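PDB 2R9Q: 2'-deoxycytidine 5'-triphosphate deaminase from Agrobacterium tumefaciens, which probably catalyses the hydrolytic deamination of dCTP to dUTP, a step in supplying the precursor for thymidine nucleotides. Local coordinates for residues P150-I155 against D258-L263; L181-H184 against T188-A191; K28-L33 against V157-R162; R167-H172 against V336-L341. One frame throughout, in Å; residues are numbered along the deposited sequence.

Contact 1 (P150-I155 against D258-L263); sequences PRTFPI and DEFYIL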
loop_
_atom_site.group_PDB
_atom_site.type_symbol
_atom_site.label_atom_id
_atom_site.label_comp_id
_atom_site.label_asym_id
_atom_site.label_seq_id
_atom_site.Cartn_x
_atom_site.Cartn_y
_atom_site.Cartn_z
ATOM N N PRO B 150 10.066 4.610 -11.733
ATOM C CA PRO B 150 10.355 3.261 -11.205
ATOM C C PRO B 150 9.190 2.734 -10.372
ATOM O O PRO B 150 8.637 3.463 -9.607
ATOM C CB PRO B 150 11.590 3.491 -10.328
ATOM C CG PRO B 150 12.140 4.801 -10.792
ATOM C CD PRO B 150 10.986 5.601 -11.156
ATOM N N ARG B 151 8.826 1.482 -10.528
ATOM C CA ARG B 151 7.691 0.965 -9.820
ATOM C C ARG B 151 8.092 0.043 -8.664
ATOM O O ARG B 151 7.524 0.121 -7.605
ATOM C CB ARG B 151 6.788 0.254 -10.812
ATOM C CG ARG B 151 5.459 0.833 -11.062
ATOM C CD ARG B 151 5.379 1.937 -12.096
ATOM N NE ARG B 151 5.446 3.323 -11.600
ATOM C CZ ARG B 151 5.010 3.832 -10.431
ATOM N NH1 ARG B 151 4.380 3.116 -9.496
ATOM N NH2 ARG B 151 5.191 5.134 -10.203
ATOM N N THR B 152 9.040 -0.869 -8.881
ATOM C CA THR B 152 9.420 -1.825 -7.835
ATOM C C THR B 152 10.776 -1.569 -7.248
ATOM O O THR B 152 10.922 -1.636 -6.063
ATOM C CB THR B 152 9.384 -3.272 -8.330
ATOM O OG1 THR B 152 8.086 -3.547 -8.848
ATOM C CG2 THR B 152 9.730 -4.286 -7.192
ATOM N N PHE B 153 11.776 -1.349 -8.101
ATOM C CA PHE B 153 13.135 -1.118 -7.661
ATOM C C PHE B 153 13.514 0.326 -7.838
ATOM O O PHE B 153 13.302 0.913 -8.920
ATOM C CB PHE B 153 14.183 -1.976 -8.436
ATOM C CG PHE B 153 13.818 -3.426 -8.591
ATOM C CD1 PHE B 153 13.811 -4.263 -7.525
ATOM C CD2 PHE B 153 13.543 -3.952 -9.827
ATOM C CE1 PHE B 153 13.471 -5.558 -7.674
ATOM C CE2 PHE B 153 13.196 -5.243 -9.967
ATOM C CZ PHE B 153 13.163 -6.038 -8.883
ATOM N N PRO B 154 14.129 0.910 -6.796
ATOM C CA PRO B 154 14.748 2.193 -7.055
ATOM C C PRO B 154 15.975 2.008 -7.967
ATOM O O PRO B 154 16.658 0.954 -7.923
ATOM C CB PRO B 154 15.114 2.666 -5.667
ATOM C CG PRO B 154 15.320 1.391 -4.863
ATOM C CD PRO B 154 14.278 0.492 -5.386
ATOM N N ILE B 155 16.224 2.983 -8.818
ATOM C CA ILE B 155 17.248 2.850 -9.852
ATOM C C ILE B 155 18.243 3.984 -9.835
ATOM O O ILE B 155 17.942 5.055 -9.364
ATOM C CB ILE B 155 16.651 2.610 -11.242
ATOM C CG1 ILE B 155 15.833 3.800 -11.738
ATOM C CG2 ILE B 155 15.855 1.290 -11.262
ATOM C CD1 ILE B 155 15.557 3.795 -13.250
ATOM N N ASP B 258 -0.278 -5.907 -6.551
ATOM C CA ASP B 258 0.875 -5.067 -6.135
ATOM C C ASP B 258 2.251 -5.634 -6.555
ATOM O O ASP B 258 3.252 -4.965 -6.427
ATOM C CB ASP B 258 0.901 -4.846 -4.608
ATOM C CG ASP B 258 -0.440 -4.312 -4.043
ATOM O OD1 ASP B 258 -0.896 -4.875 -2.997
ATOM O OD2 ASP B 258 -1.028 -3.348 -4.636
ATOM N N GLU B 259 2.297 -6.860 -7.041
ATOM C CA GLU B 259 3.538 -7.480 -7.409
ATOM C C GLU B 259 3.836 -7.410 -8.910
ATOM O O GLU B 259 3.002 -7.110 -9.725
ATOM C CB GLU B 259 3.541 -8.927 -6.927
ATOM C CG GLU B 259 3.328 -9.131 -5.413
ATOM C CD GLU B 259 4.455 -8.607 -4.535
ATOM O OE1 GLU B 259 5.657 -8.808 -4.854
ATOM O OE2 GLU B 259 4.143 -8.019 -3.480
ATOM N N PHE B 260 5.075 -7.658 -9.283
ATOM C CA PHE B 260 5.356 -7.891 -10.697
ATOM C C PHE B 260 6.100 -9.186 -10.869
ATOM O O PHE B 260 6.853 -9.596 -10.009
ATOM C CB PHE B 260 6.004 -6.648 -11.344
ATOM C CG PHE B 260 7.463 -6.722 -11.556
ATOM C CD1 PHE B 260 7.963 -6.886 -12.836
ATOM C CD2 PHE B 260 8.336 -6.552 -10.496
ATOM C CE1 PHE B 260 9.293 -6.951 -13.058
ATOM C CE2 PHE B 260 9.692 -6.594 -10.696
ATOM C CZ PHE B 260 10.188 -6.791 -11.981
ATOM N N TYR B 261 5.793 -9.851 -11.965
ATOM C CA TYR B 261 6.186 -11.207 -12.228
ATOM C C TYR B 261 6.938 -11.272 -13.561
ATOM O O TYR B 261 6.498 -10.720 -14.554
ATOM C CB TYR B 261 4.957 -12.139 -12.261
ATOM C CG TYR B 261 4.168 -12.219 -10.966
ATOM C CD1 TYR B 261 4.425 -13.222 -10.041
ATOM C CD2 TYR B 261 3.209 -11.288 -10.658
ATOM C CE1 TYR B 261 3.746 -13.291 -8.848
ATOM C CE2 TYR B 261 2.520 -11.349 -9.472
ATOM C CZ TYR B 261 2.779 -12.368 -8.544
ATOM O OH TYR B 261 2.047 -12.450 -7.315
ATOM N N ILE B 262 8.079 -11.952 -13.578
ATOM C CA ILE B 262 8.790 -12.233 -14.827
ATOM C C ILE B 262 8.527 -13.694 -15.141
ATOM O O ILE B 262 8.922 -14.591 -14.403
ATOM C CB ILE B 262 10.330 -11.965 -14.757
ATOM C CG1 ILE B 262 10.614 -10.493 -14.478
ATOM C CG2 ILE B 262 11.008 -12.379 -16.042
ATOM C CD1 ILE B 262 12.041 -10.241 -14.002
ATOM N N LEU B 263 7.850 -13.900 -16.263
ATOM C CA LEU B 263 7.361 -15.191 -16.661
ATOM C C LEU B 263 7.727 -15.489 -18.108
ATOM O O LEU B 263 8.233 -14.625 -18.837
ATOM C CB LEU B 263 5.841 -15.261 -16.437
ATOM C CG LEU B 263 5.325 -15.111 -15.003
ATOM C CD1 LEU B 263 3.822 -14.955 -15.036
ATOM C CD2 LEU B 263 5.764 -16.292 -14.127
HETATM O O HOH W 1 6.177 -4.658 -7.334
#

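Contact 2 (L181-H184 against T188-A191); sequences LKLH and TLVA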
loop_
_atom_site.group_PDB
_atom_site.type_symbol
_atom_site.label_atom_id
_atom_site.label_comp_id
_atom_site.label_asym_id
_atom_site.label_seq_id
_atom_site.Cartn_x
_atom_site.Cartn_y
_atom_site.Cartn_z
ATOM N N LEU B 181 0.766 -16.725 -41.855
ATOM C CA LEU B 181 0.650 -18.188 -42.011
ATOM C C LEU B 181 1.570 -18.747 -43.109
ATOM O O LEU B 181 2.135 -19.819 -42.943
ATOM C CB LEU B 181 -0.827 -18.621 -42.201
ATOM C CG LEU B 181 -1.662 -18.629 -40.885
ATOM C CD1 LEU B 181 -3.179 -18.501 -41.081
ATOM C CD2 LEU B 181 -1.352 -19.869 -39.992
ATOM N N LYS B 182 1.756 -18.000 -44.195
ATOM C CA LYS B 182 2.759 -18.341 -45.219
ATOM C C LYS B 182 4.226 -18.220 -44.762
ATOM O O LYS B 182 5.047 -19.066 -45.097
ATOM C CB LYS B 182 2.555 -17.477 -46.463
ATOM C CG LYS B 182 1.248 -17.756 -47.190
ATOM C CD LYS B 182 1.204 -17.048 -48.566
ATOM C CE LYS B 182 -0.228 -16.496 -48.908
ATOM N NZ LYS B 182 -0.420 -16.077 -50.363
ATOM N N LEU B 183 4.559 -17.160 -44.020
ATOM C CA LEU B 183 5.911 -16.993 -43.462
ATOM C C LEU B 183 6.278 -18.116 -42.493
ATOM O O LEU B 183 7.427 -18.523 -42.446
ATOM C CB LEU B 183 6.061 -15.641 -42.764
ATOM C CG LEU B 183 7.434 -15.287 -42.171
ATOM C CD1 LEU B 183 8.500 -15.253 -43.251
ATOM C CD2 LEU B 183 7.367 -13.962 -41.441
ATOM N N HIS B 184 5.294 -18.601 -41.731
ATOM C CA HIS B 184 5.459 -19.782 -40.869
ATOM C C HIS B 184 5.705 -21.047 -41.686
ATOM O O HIS B 184 6.399 -21.946 -41.212
ATOM C CB HIS B 184 4.250 -19.977 -39.919
ATOM C CG HIS B 184 4.358 -21.185 -39.035
ATOM N ND1 HIS B 184 3.514 -22.267 -39.144
ATOM C CD2 HIS B 184 5.231 -21.495 -38.046
ATOM C CE1 HIS B 184 3.862 -23.189 -38.260
ATOM N NE2 HIS B 184 4.898 -22.740 -37.577
ATOM N N THR B 188 10.250 -20.730 -39.914
ATOM C CA THR B 188 9.515 -21.214 -38.738
ATOM C C THR B 188 9.239 -20.011 -37.830
ATOM O O THR B 188 10.169 -19.363 -37.396
ATOM C CB THR B 188 10.281 -22.352 -37.983
ATOM O OG1 THR B 188 10.004 -23.617 -38.589
ATOM C CG2 THR B 188 9.866 -22.433 -36.538
ATOM N N LEU B 189 7.967 -19.685 -37.606
ATOM C CA LEU B 189 7.577 -18.623 -36.653
ATOM C C LEU B 189 7.330 -19.140 -35.223
ATOM O O LEU B 189 7.658 -18.466 -34.259
ATOM C CB LEU B 189 6.355 -17.844 -37.152
ATOM C CG LEU B 189 6.476 -17.024 -38.444
ATOM C CD1 LEU B 189 5.203 -16.210 -38.622
ATOM C CD2 LEU B 189 7.702 -16.133 -38.469
ATOM N N VAL B 190 6.730 -20.319 -35.107
ATOM C CA VAL B 190 6.590 -21.026 -33.835
ATOM C C VAL B 190 7.029 -22.473 -34.032
ATOM O O VAL B 190 6.627 -23.103 -35.002
ATOM C CB VAL B 190 5.145 -21.012 -33.352
ATOM C CG1 VAL B 190 5.049 -21.614 -31.966
ATOM C CG2 VAL B 190 4.613 -19.591 -33.363
ATOM N N ALA B 191 7.846 -22.993 -33.121
ATOM C CA ALA B 191 8.341 -24.374 -33.207
ATOM C C ALA B 191 7.228 -25.374 -32.885
ATOM O O ALA B 191 7.345 -26.165 -31.960
ATOM C CB ALA B 191 9.524 -24.573 -32.260
#

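Contact 3 (K28-L33 against V157-R162); sequences KSEADL and VRRGSR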
loop_
_atom_site.group_PDB
_atom_site.type_symbol
_atom_site.label_atom_id
_atom_site.label_comp_id
_atom_site.label_asym_id
_atom_site.label_seq_id
_atom_site.Cartn_x
_atom_site.Cartn_y
_atom_site.Cartn_z
ATOM N N LYS B 28 19.633 13.433 -34.932
ATOM C CA LYS B 28 20.778 14.074 -34.306
ATOM C C LYS B 28 20.999 13.562 -32.909
ATOM O O LYS B 28 20.108 12.977 -32.307
ATOM C CB LYS B 28 20.598 15.598 -34.240
ATOM C CG LYS B 28 20.668 16.338 -35.565
ATOM C CD LYS B 28 19.315 16.864 -35.978
ATOM C CE LYS B 28 19.472 18.076 -36.860
ATOM N NZ LYS B 28 19.966 19.265 -36.100
ATOM N N SER B 29 22.200 13.801 -32.402
ATOM C CA SER B 29 22.516 13.498 -31.011
ATOM C C SER B 29 23.568 14.449 -30.466
ATOM O O SER B 29 24.315 15.028 -31.231
ATOM C CB SER B 29 22.967 12.049 -30.824
ATOM O OG SER B 29 22.921 11.722 -29.452
ATOM N N GLU B 30 23.607 14.586 -29.137
ATOM C CA GLU B 30 24.589 15.438 -28.463
ATOM C C GLU B 30 26.009 14.897 -28.545
ATOM O O GLU B 30 26.954 15.631 -28.287
ATOM C CB GLU B 30 24.212 15.660 -26.999
ATOM C CG GLU B 30 23.023 16.585 -26.809
ATOM C CD GLU B 30 22.653 16.786 -25.353
ATOM O OE1 GLU B 30 23.550 16.836 -24.488
ATOM O OE2 GLU B 30 21.453 16.917 -25.062
ATOM N N ALA B 31 26.153 13.622 -28.881
ATOM C CA ALA B 31 27.465 12.992 -29.040
ATOM C C ALA B 31 27.413 11.869 -30.065
ATOM O O ALA B 31 26.346 11.490 -30.543
ATOM C CB ALA B 31 27.965 12.467 -27.710
ATOM N N ASP B 32 28.584 11.354 -30.426
ATOM C CA ASP B 32 28.656 10.206 -31.324
ATOM C C ASP B 32 27.831 9.098 -30.683
ATOM O O ASP B 32 27.830 8.972 -29.474
ATOM C CB ASP B 32 30.108 9.754 -31.540
ATOM N N LEU B 33 27.141 8.311 -31.496
ATOM C CA LEU B 33 26.367 7.181 -31.008
ATOM C C LEU B 33 27.286 6.177 -30.314
ATOM O O LEU B 33 28.475 6.193 -30.538
ATOM C CB LEU B 33 25.556 6.538 -32.142
ATOM C CG LEU B 33 24.656 7.487 -32.978
ATOM C CD1 LEU B 33 23.889 6.744 -34.085
ATOM C CD2 LEU B 33 23.696 8.302 -32.092
ATOM N N VAL B 157 20.509 6.175 -12.577
ATOM C CA VAL B 157 20.663 6.580 -13.977
ATOM C C VAL B 157 21.612 7.751 -14.104
ATOM O O VAL B 157 21.876 8.457 -13.147
ATOM C CB VAL B 157 19.293 6.931 -14.679
ATOM C CG1 VAL B 157 18.296 5.792 -14.492
ATOM C CG2 VAL B 157 18.733 8.312 -14.234
ATOM N N ARG B 158 22.116 7.957 -15.304
ATOM C CA ARG B 158 23.016 9.041 -15.584
ATOM C C ARG B 158 22.990 9.384 -17.056
ATOM O O ARG B 158 22.322 8.719 -17.855
ATOM C CB ARG B 158 24.440 8.661 -15.179
ATOM C CG ARG B 158 24.950 7.391 -15.877
ATOM C CD ARG B 158 26.306 7.034 -15.418
ATOM N NE ARG B 158 26.355 6.740 -13.995
ATOM C CZ ARG B 158 26.022 5.575 -13.458
ATOM N NH1 ARG B 158 25.588 4.589 -14.214
ATOM N NH2 ARG B 158 26.121 5.390 -12.147
ATOM N N ARG B 159 23.758 10.417 -17.405
ATOM C CA ARG B 159 23.928 10.816 -18.788
ATOM C C ARG B 159 24.432 9.591 -19.539
ATOM O O ARG B 159 25.383 8.959 -19.129
ATOM C CB ARG B 159 24.865 11.999 -18.913
ATOM C CG ARG B 159 25.026 12.474 -20.327
ATOM C CD ARG B 159 26.101 13.526 -20.481
ATOM N NE ARG B 159 26.370 13.805 -21.904
ATOM C CZ ARG B 159 25.645 14.621 -22.675
ATOM N NH1 ARG B 159 24.591 15.276 -22.189
ATOM N NH2 ARG B 159 25.975 14.798 -23.944
ATOM N N GLY B 160 23.733 9.253 -20.611
ATOM C CA GLY B 160 24.016 8.069 -21.391
ATOM C C GLY B 160 23.156 6.841 -21.176
ATOM O O GLY B 160 23.156 5.969 -22.008
ATOM N N SER B 161 22.433 6.766 -20.063
ATOM C CA SER B 161 21.632 5.595 -19.741
ATOM C C SER B 161 20.621 5.343 -20.847
ATOM O O SER B 161 20.097 6.272 -21.441
ATOM C CB SER B 161 20.969 5.712 -18.360
ATOM O OG SER B 161 21.919 5.713 -17.312
ATOM N N ARG B 162 20.401 4.074 -21.150
ATOM C CA ARG B 162 19.536 3.679 -22.250
ATOM C C ARG B 162 18.397 2.874 -21.686
ATOM O O ARG B 162 18.605 1.786 -21.238
ATOM C CB ARG B 162 20.338 2.886 -23.264
ATOM C CG ARG B 162 21.256 3.768 -24.071
ATOM C CD ARG B 162 22.548 3.125 -24.457
ATOM N NE ARG B 162 22.295 1.918 -25.220
ATOM C CZ ARG B 162 23.194 1.219 -25.908
ATOM N NH1 ARG B 162 24.452 1.593 -25.977
ATOM N NH2 ARG B 162 22.812 0.129 -26.557
#

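Contact 4 (R167-H172 against V336-L341); sequences RFRIGH and VYEHML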
loop_
_atom_site.group_PDB
_atom_site.type_symbol
_atom_site.label_atom_id
_atom_site.label_comp_id
_atom_site.label_asym_id
_atom_site.label_seq_id
_atom_site.Cartn_x
_atom_site.Cartn_y
_atom_site.Cartn_z
ATOM N N ARG B 167 11.806 2.899 -33.045
ATOM C CA ARG B 167 11.768 2.219 -34.344
ATOM C C ARG B 167 11.192 3.168 -35.393
ATOM O O ARG B 167 10.150 3.769 -35.185
ATOM C CB ARG B 167 10.912 0.960 -34.229
ATOM C CG ARG B 167 10.629 0.204 -35.519
ATOM C CD ARG B 167 10.075 -1.177 -35.215
ATOM N NE ARG B 167 11.078 -2.095 -34.641
ATOM C CZ ARG B 167 10.844 -3.360 -34.316
ATOM N NH1 ARG B 167 9.643 -3.872 -34.465
ATOM N NH2 ARG B 167 11.814 -4.117 -33.823
ATOM N N PHE B 168 11.893 3.306 -36.510
ATOM C CA PHE B 168 11.474 4.181 -37.624
ATOM C C PHE B 168 10.847 3.386 -38.742
ATOM O O PHE B 168 11.256 2.264 -39.009
ATOM C CB PHE B 168 12.660 4.969 -38.181
ATOM C CG PHE B 168 13.417 5.728 -37.144
ATOM C CD1 PHE B 168 13.098 7.028 -36.859
ATOM C CD2 PHE B 168 14.454 5.127 -36.449
ATOM C CE1 PHE B 168 13.769 7.714 -35.899
ATOM C CE2 PHE B 168 15.141 5.814 -35.498
ATOM C CZ PHE B 168 14.801 7.109 -35.220
ATOM N N ARG B 169 9.847 3.977 -39.395
ATOM C CA ARG B 169 9.140 3.313 -40.491
ATOM C C ARG B 169 8.571 4.243 -41.590
ATOM O O ARG B 169 8.298 5.422 -41.350
ATOM C CB ARG B 169 8.022 2.459 -39.904
ATOM C CG ARG B 169 7.002 3.244 -39.124
ATOM C CD ARG B 169 5.846 2.382 -38.695
ATOM N NE ARG B 169 6.220 1.222 -37.890
ATOM C CZ ARG B 169 6.597 1.264 -36.611
ATOM N NH1 ARG B 169 6.735 2.412 -35.958
ATOM N NH2 ARG B 169 6.872 0.135 -35.988
ATOM N N ILE B 170 8.413 3.704 -42.798
ATOM C CA ILE B 170 7.638 4.375 -43.857
ATOM C C ILE B 170 6.393 3.543 -44.115
ATOM O O ILE B 170 6.479 2.387 -44.466
ATOM C CB ILE B 170 8.456 4.623 -45.144
ATOM C CG1 ILE B 170 9.695 5.486 -44.810
ATOM C CG2 ILE B 170 7.588 5.339 -46.219
ATOM C CD1 ILE B 170 10.951 5.130 -45.567
ATOM N N GLY B 171 5.233 4.153 -43.877
ATOM C CA GLY B 171 3.956 3.446 -43.834
ATOM C C GLY B 171 3.838 2.490 -42.655
ATOM O O GLY B 171 4.524 2.619 -41.644
ATOM N N HIS B 172 2.951 1.518 -42.804
ATOM C CA HIS B 172 2.691 0.544 -41.772
ATOM C C HIS B 172 2.518 -0.815 -42.423
ATOM O O HIS B 172 1.406 -1.269 -42.610
ATOM C CB HIS B 172 1.452 0.971 -40.980
ATOM C CG HIS B 172 1.455 0.528 -39.553
ATOM N ND1 HIS B 172 0.295 0.404 -38.815
ATOM C CD2 HIS B 172 2.468 0.164 -38.730
ATOM C CE1 HIS B 172 0.598 0.000 -37.595
ATOM N NE2 HIS B 172 1.910 -0.152 -37.516
ATOM N N VAL B 336 3.014 -9.328 -33.241
ATOM C CA VAL B 336 2.637 -8.733 -34.517
ATOM C C VAL B 336 3.879 -8.477 -35.409
ATOM O O VAL B 336 4.848 -7.875 -34.973
ATOM C CB VAL B 336 1.860 -7.444 -34.290
ATOM C CG1 VAL B 336 1.656 -6.713 -35.588
ATOM C CG2 VAL B 336 0.520 -7.746 -33.606
ATOM N N TYR B 337 3.817 -8.948 -36.654
ATOM C CA TYR B 337 4.935 -8.898 -37.584
ATOM C C TYR B 337 4.797 -7.712 -38.552
ATOM O O TYR B 337 3.699 -7.314 -38.924
ATOM C CB TYR B 337 5.061 -10.215 -38.353
ATOM C CG TYR B 337 5.570 -11.365 -37.516
ATOM C CD1 TYR B 337 6.900 -11.729 -37.536
ATOM C CD2 TYR B 337 4.713 -12.091 -36.693
ATOM C CE1 TYR B 337 7.373 -12.762 -36.756
ATOM C CE2 TYR B 337 5.187 -13.140 -35.905
ATOM C CZ TYR B 337 6.516 -13.480 -35.948
ATOM O OH TYR B 337 6.996 -14.533 -35.180
ATOM N N GLU B 338 5.937 -7.161 -38.939
ATOM C CA GLU B 338 6.007 -6.041 -39.837
ATOM C C GLU B 338 7.238 -6.230 -40.743
ATOM O O GLU B 338 8.281 -6.736 -40.296
ATOM C CB GLU B 338 6.092 -4.756 -39.007
ATOM C CG GLU B 338 5.857 -3.467 -39.766
ATOM C CD GLU B 338 5.933 -2.209 -38.902
ATOM O OE1 GLU B 338 5.969 -2.312 -37.638
ATOM O OE2 GLU B 338 5.951 -1.110 -39.508
ATOM N N HIS B 339 7.092 -5.857 -42.019
ATOM C CA HIS B 339 8.182 -5.922 -42.998
ATOM C C HIS B 339 9.308 -4.943 -42.703
ATOM O O HIS B 339 9.084 -3.776 -42.401
ATOM C CB HIS B 339 7.712 -5.605 -44.423
ATOM C CG HIS B 339 6.864 -6.663 -45.045
ATOM N ND1 HIS B 339 7.395 -7.745 -45.714
ATOM C CD2 HIS B 339 5.519 -6.783 -45.136
ATOM C CE1 HIS B 339 6.409 -8.507 -46.154
ATOM N NE2 HIS B 339 5.261 -7.946 -45.816
ATOM N N MET B 340 10.528 -5.426 -42.844
ATOM C CA MET B 340 11.674 -4.558 -42.915
ATOM C C MET B 340 11.723 -3.916 -44.297
ATOM O O MET B 340 11.264 -4.508 -45.272
ATOM C CB MET B 340 12.924 -5.364 -42.654
ATOM C CG MET B 340 12.999 -5.938 -41.253
ATOM S SD MET B 340 13.015 -4.752 -39.912
ATOM C CE MET B 340 14.655 -4.042 -40.039
ATOM N N LEU B 341 12.231 -2.688 -44.352
ATOM C CA LEU B 341 12.540 -2.005 -45.607
ATOM C C LEU B 341 13.717 -2.666 -46.329
ATOM O O LEU B 341 13.672 -2.830 -47.537
ATOM C CB LEU B 341 12.884 -0.529 -45.367
ATOM C CG LEU B 341 11.790 0.530 -45.412
ATOM C CD1 LEU B 341 12.428 1.908 -45.231
ATOM C CD2 LEU B 341 10.997 0.439 -46.707
HETATM O O HOH W 2 6.820 -2.637 -34.612
HETATM O O HOH W 3 6.199 0.245 -41.936
#

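Contact 1 (P150-I155 against D258-L263)
Phe153 and Thr152 meet Phe260 through a shared setting of the first torsion: Phe153 CG (chi1 -46°) and Thr152 OG1 (chi1 -56°) each stand anti to their own carbonyl carbon, which leaves Thr152 CG2 anti to the backbone N. The Phe153 ring thereby swings its CE2 and CZ corner to the rim of the Phe260 ring, CE2 of Phe153 lying 3.8 Å from CE2 of Phe260. The ring planes stand at 78° with centroids 5.9 Å apart, an oblique aromatic pair. Thr152 comes from another direction: its OG1 is 3.4 Å from Phe260 CD2, and its methyl CG2 lies above one face of the Phe153 ring, offset toward its edge. The main polar partner of Thr152 OG1 is Asp120, by a hydrogen bond; a water then bridges the two segments by donating to Thr152 OG1 (2.7 Å) and to the backbone O of Asp258 (3.1 Å). Trp242 meets Phe153 edge-to-face, and Arg318 of strand 311-319 packs on both Thr152 and Phe260. The contact joins the loop between strands 143-150 and 155-157 to the residues leading into strand 261-269, which is flanked by strands 216-221 and 311-319.

Contact 2 (L181-H184 against T188-A191)
His184 makes the hydrogen bond found between residues 181-184 and 188-191: its NE2 donates to the backbone O of Val190 at 3.1 Å, with an N-H...O angle of 147°. The acceptor is only 9° out of the imidazole plane, and the donor approaches in the carbonyl plane on a lone pair of the oxygen, so both groups are suitably turned even though the bond is somewhat bent. Beside it, at the same ring edge, CD2 of His184 lies 3.3 Å from the backbone N of Leu189. The ring therefore meets the 188-191 backbone edge-on. Its setting follows from chi1 of 179°, which holds CG anti to the helix backbone N and extends the imidazole toward Val190.

Leu189 fills the angle between ring and helix. Its CB is 3.9 Å from His184 CD2, and its CG packs on the backbone N and CA of His184. The CD2 methyl of Leu189 goes on to meet CD2 of Leu183 at 3.7 Å, where the two leucine side chains cross at about a right angle. Farther out, Asn194 and Pro195 touch His184, Pro272 packs on Leu189, and the backbones of Leu189 and Ala191 are hydrogen-bonded to His270 and Ala268.

The arrangement is a side-chain-to-main-chain bond closing the fold-back of the chain after helix 177-186, in the C-terminal, dUTPase-like half of the deaminase.

Contact 3 (K28-L33 against V157-R162)
Arg159 holds Glu30 in an end-on salt bridge in which both terminal nitrogens converge on one oxygen. NH1 of Arg159 donates to OE1 of Glu30 at 3.0 Å with an N-H...O angle of 157°, and NH2 of Arg159 reaches the same OE1 at 3.2 Å with a more bent angle of 142°. The arginine projects from a type II beta turn, Arg158 to Ser161, that links strands 155-157 and 162-170.

OE1 lies in the guanidinium plane, yet both donors approach it tilted out of the carboxylate plane, on the same side; the two flat groups are inclined by 40°. Two N-H groups thus converge on one acceptor, unlike the coplanar pairing that uses both carboxylate oxygens. Arg159 NH1 is also hydrogen-bonded to Ser49 OG, so this nitrogen is shared between two partners. The bridge lies at the surface, with Glu30 exposed and Arg159 partly so, and solvent probably weakens it.

Arg159 spans the gap because its chain is extended from CG to NE, with CG anti to the backbone N. Glu30 is likewise straight beyond CG, and Arg159 NH2 also passes 3.6 Å from Glu30 CB. Apolar packing comes from Met97 of strand 91-101, which lies against both Arg159 and Ala31.

The turn that presents the arginine is itself closed by its backbone. Ser161 N donates to Arg158 O at 2.9 Å, and Gly160 takes the positive phi of its third position. Across the same turn, the backbone N of Arg158 donates to Ser161 OG at 3.0 Å, while that hydroxyl also bonds to Asp231.

Contact 4 (R167-H172 against V336-L341)
Arg169 and Glu338 form a side-on, two-pronged salt bridge between strand 162-170 and strand 331-339, which belong to different sheets, one in the N-terminal and one in the C-terminal dUTPase-like half of the chain. Among the charged contacts, NE of Arg169 donates to OE2 of Glu338 at 2.9 Å and 166°, and NH2 of Arg169 to OE1 of Glu338 at 3.1 Å and 160°. Each oxygen uses its syn lone pair, and the two groups are nearly coplanar, 16° apart. Arg169 arrives with a chain bent at chi3, whereas Glu338 is extended beyond CG. Arg169 NH1 turns to Ser109 OG, fixing the guanidinium further. The imidazole of His172 adds a polar approach, its edge atom CD2 lying 3.8 Å from Glu338 OE2 and its plane nearly perpendicular to the carboxylate.

Water-mediated links extend the bridge. One water accepts from Arg167 NH1 and lies 3.2 Å from Glu338 OE1, to which it can donate; another lies 2.8 Å from Glu338 OE2, to which it can donate, and makes a weak bond to Gly171 O.

The apolar packing is between Ile170 and Leu341, which cross at about a right angle, CD1 of Ile170 meeting CD1 of Leu341 at 3.6 Å.

Overall arrangement
Contacts 1 and 4 both join the N-terminal half of the chain to the C-terminal one, but at opposite sides of the chain's centre, with their centres about 30 Å apart. Contact 3 stays within the N-terminal half and contact 2 within the C-terminal half; their centres are about 37 Å apart, also across the chain's centre. Contacts 2 and 4 touch directly, Leu189 CD2 lying 3.7 Å from Tyr337 OH, and strand 162-170 leads on to helix 177-186. Contacts 1 and 3 have adjoining sequence segments but no other touch, and their centres are about 25 Å apart. Contacts 3 and 4 come within about 8 Å at their nearest atoms.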